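Local coordinates for protein ForH (Streptomyces kaniharaensis, PDB 6NKO) that probably takes part in formycin A biosynthesis and resembles the AICAR transformylase/IMP cyclohydrolase of purine biosynthesis, with an MGS-like domain, at residues V115-Y119 with S160-Y165. Residues are numbered along the deposited sequence; the frame is centred on the assembly and turned at random.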
ATOM      1  N   VAL A 115       1.336  -3.092  -4.067  1.00 36.54           N
ATOM      2  CA  VAL A 115       0.904  -2.327  -2.905  1.00 30.73           C
ATOM      3  C   VAL A 115       1.695  -1.028  -2.877  1.00 32.65           C
ATOM      4  O   VAL A 115       2.926  -1.042  -2.990  1.00 37.36           O
ATOM      5  CB  VAL A 115       1.100  -3.116  -1.597  1.00 39.67           C
ATOM      6  CG1 VAL A 115       0.867  -2.213  -0.389  1.00 26.82           C
ATOM      7  CG2 VAL A 115       0.169  -4.315  -1.561  1.00 38.77           C
ATOM      8  N   CYS A 116       0.986   0.087  -2.728  1.00 37.74           N
ATOM      9  CA  CYS A 116       1.580   1.415  -2.628  1.00 30.59           C
ATOM     10  C   CYS A 116       1.104   2.054  -1.331  1.00 33.31           C
ATOM     11  O   CYS A 116      -0.102   2.247  -1.143  1.00 39.07           O
ATOM     12  CB  CYS A 116       1.188   2.273  -3.830  1.00 39.34           C
ATOM     13  SG  CYS A 116       2.445   3.439  -4.346  1.00 51.26           S
ATOM     14  N   ASN A 117       2.040   2.381  -0.439  1.00 30.40           N
ATOM     15  CA  ASN A 117       1.683   2.876   0.887  1.00 44.28           C
ATOM     16  C   ASN A 117       2.633   3.984   1.323  1.00 45.30           C
ATOM     17  O   ASN A 117       3.852   3.788   1.347  1.00 33.73           O
ATOM     18  CB  ASN A 117       1.686   1.734   1.911  1.00 33.20           C
ATOM     19  CG  ASN A 117       1.260   2.187   3.294  1.00 41.13           C
ATOM     20  OD1 ASN A 117       1.938   1.912   4.284  1.00 43.54           O
ATOM     21  ND2 ASN A 117       0.136   2.888   3.370  1.00 34.73           N
ATOM     22  N   ASN A 118       2.059   5.139   1.679  1.00 46.54           N
ATOM     23  CA  ASN A 118       2.792   6.333   2.087  1.00 63.04           C
ATOM     24  C   ASN A 118       2.266   6.812   3.433  1.00 33.41           C
ATOM     25  O   ASN A 118       1.145   6.490   3.830  1.00 46.11           O
ATOM     26  CB  ASN A 118       2.640   7.473   1.066  1.00 51.71           C
ATOM     27  CG  ASN A 118       3.609   7.361  -0.077  1.00 42.17           C
ATOM     28  OD1 ASN A 118       3.395   7.932  -1.145  1.00 72.43           O
ATOM     29  ND2 ASN A 118       4.690   6.625   0.138  1.00 67.68           N
ATOM     30  N   TYR A 119       3.070   7.624   4.118  1.00 30.83           N
ATOM     31  CA  TYR A 119       2.697   8.163   5.419  1.00 50.31           C
ATOM     32  C   TYR A 119       2.660   9.686   5.407  1.00 45.71           C
ATOM     33  O   TYR A 119       3.415  10.342   4.682  1.00 43.81           O
ATOM     34  CB  TYR A 119       3.657   7.690   6.504  1.00 39.47           C
ATOM     35  CG  TYR A 119       3.976   6.230   6.381  1.00 54.47           C
ATOM     36  CD1 TYR A 119       2.958   5.290   6.296  1.00 49.96           C
ATOM     37  CD2 TYR A 119       5.286   5.787   6.335  1.00 36.22           C
ATOM     38  CE1 TYR A 119       3.237   3.954   6.173  1.00 60.27           C
ATOM     39  CE2 TYR A 119       5.578   4.450   6.214  1.00 48.77           C
ATOM     40  CZ  TYR A 119       4.548   3.535   6.134  1.00 64.13           C
ATOM     41  OH  TYR A 119       4.828   2.193   6.016  1.00 65.42           O
ATOM     42  N   SER A 160       6.786   2.412  -1.963  1.00 36.44           N
ATOM     43  CA  SER A 160       6.574   3.428  -0.939  1.00 41.97           C
ATOM     44  C   SER A 160       7.079   4.783  -1.416  1.00 38.54           C
ATOM     45  O   SER A 160       6.330   5.764  -1.425  1.00 34.72           O
ATOM     46  CB  SER A 160       7.273   3.039   0.369  1.00 42.40           C
ATOM     47  OG  SER A 160       6.869   3.882   1.439  1.00 40.36           O
ATOM     48  N   ASP A 161       8.344   4.837  -1.808  1.00 35.50           N
ATOM     49  CA  ASP A 161       8.967   6.077  -2.259  1.00 39.63           C
ATOM     50  C   ASP A 161       8.426   6.480  -3.625  1.00 37.77           C
ATOM     51  O   ASP A 161       8.574   5.718  -4.590  1.00 40.08           O
ATOM     52  CB  ASP A 161      10.486   5.898  -2.316  1.00 41.33           C
ATOM     53  CG  ASP A 161      11.227   7.205  -2.552  1.00 47.50           C
ATOM     54  OD1 ASP A 161      10.585   8.273  -2.565  1.00 45.81           O
ATOM     55  OD2 ASP A 161      12.464   7.159  -2.717  1.00 54.06           O
ATOM     56  N   PRO A 162       7.806   7.657  -3.760  1.00 40.92           N
ATOM     57  CA  PRO A 162       7.308   8.088  -5.079  1.00 37.22           C
ATOM     58  C   PRO A 162       8.388   8.217  -6.146  1.00 43.05           C
ATOM     59  O   PRO A 162       8.044   8.385  -7.323  1.00 44.57           O
ATOM     60  CB  PRO A 162       6.658   9.447  -4.781  1.00 35.49           C
ATOM     61  CG  PRO A 162       6.322   9.396  -3.320  1.00 44.79           C
ATOM     62  CD  PRO A 162       7.409   8.579  -2.683  1.00 45.85           C
ATOM     63  N   ASP A 163       9.669   8.148  -5.784  1.00 46.17           N
ATOM     64  CA  ASP A 163      10.736   8.167  -6.776  1.00 40.50           C
ATOM     65  C   ASP A 163      10.957   6.810  -7.432  1.00 46.40           C
ATOM     66  O   ASP A 163      11.720   6.723  -8.399  1.00 41.13           O
ATOM     67  CB  ASP A 163      12.041   8.648  -6.137  1.00 49.39           C
ATOM     68  CG  ASP A 163      12.011  10.125  -5.793  1.00 54.32           C
ATOM     69  OD1 ASP A 163      11.328  10.890  -6.508  1.00 46.28           O
ATOM     70  OD2 ASP A 163      12.665  10.521  -4.806  1.00 69.05           O
ATOM     71  N   ASP A 164      10.311   5.757  -6.932  1.00 44.12           N
ATOM     72  CA  ASP A 164      10.400   4.429  -7.523  1.00 38.46           C
ATOM     73  C   ASP A 164       9.247   4.126  -8.470  1.00 35.65           C
ATOM     74  O   ASP A 164       9.252   3.069  -9.108  1.00 47.55           O
ATOM     75  CB  ASP A 164      10.446   3.361  -6.422  1.00 40.68           C
ATOM     76  CG  ASP A 164      11.656   3.503  -5.518  1.00 50.07           C
ATOM     77  OD1 ASP A 164      12.745   3.841  -6.025  1.00 47.10           O
ATOM     78  OD2 ASP A 164      11.519   3.270  -4.298  1.00 49.80           O
ATOM     79  N   TYR A 165       8.265   5.026  -8.580  1.00 40.45           N
ATOM     80  CA  TYR A 165       7.060   4.730  -9.350  1.00 43.10           C
ATOM     81  C   TYR A 165       7.381   4.539 -10.826  1.00 42.39           C
ATOM     82  O   TYR A 165       6.897   3.594 -11.462  1.00 41.66           O
ATOM     83  CB  TYR A 165       6.029   5.852  -9.184  1.00 33.74           C
ATOM     84  CG  TYR A 165       5.398   5.978  -7.814  1.00 40.15           C
ATOM     85  CD1 TYR A 165       5.811   5.185  -6.748  1.00 36.67           C
ATOM     86  CD2 TYR A 165       4.385   6.903  -7.588  1.00 34.05           C
ATOM     87  CE1 TYR A 165       5.231   5.310  -5.499  1.00 34.64           C
ATOM     88  CE2 TYR A 165       3.800   7.035  -6.344  1.00 37.07           C
ATOM     89  CZ  TYR A 165       4.228   6.238  -5.303  1.00 42.26           C
ATOM     90  OH  TYR A 165       3.647   6.371  -4.063  1.00 37.79           O
TER
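Ser160 and Asn118 meet just where two neighbouring strands of a parallel alpha/beta sheet, consistent with an MGS-like fold, give way to loops. Strand 114-117 runs beside the edge strand 157-159, with backbone bonds from Val115 and Asn117 to Leu159; beyond the last of these, side chains reach across to carbonyl oxygens of the other segment. The first torsion of Ser160 swings OG away from its backbone N and towards the neighbouring strand, where it donates to Asn117 O at 3.0 Å. The C=O...OG angle of 169° means the hydroxyl meets the carbonyl almost head-on. In return Asn118 ND2 donates to Ser160 O, but the separation of 2.4 Å is too short to be taken literally and its value is doubtful. The buried start of the 160-165 loop is thus tied to the end of strand 114-117 by the Ser160 hydroxyl, next to the backbone pairing. Further along, Cys116 SG makes an oblique sulfur-aromatic contact with the Tyr165 ring, 4.2 Å from the centroid and 46° off the ring normal. It comes closest at the hydroxyl end, 3.2 Å from Tyr165 OH. Leu36 of helix 33-42 touches both residues. Pro162 CA lies over the centre of one face of the same ring, 3.4 Å above its plane. Tyr165 and the Asn118 amide approach from opposite directions with their planes 14° apart, and Asn118 OD1 is 3.3 Å from Tyr165 OH.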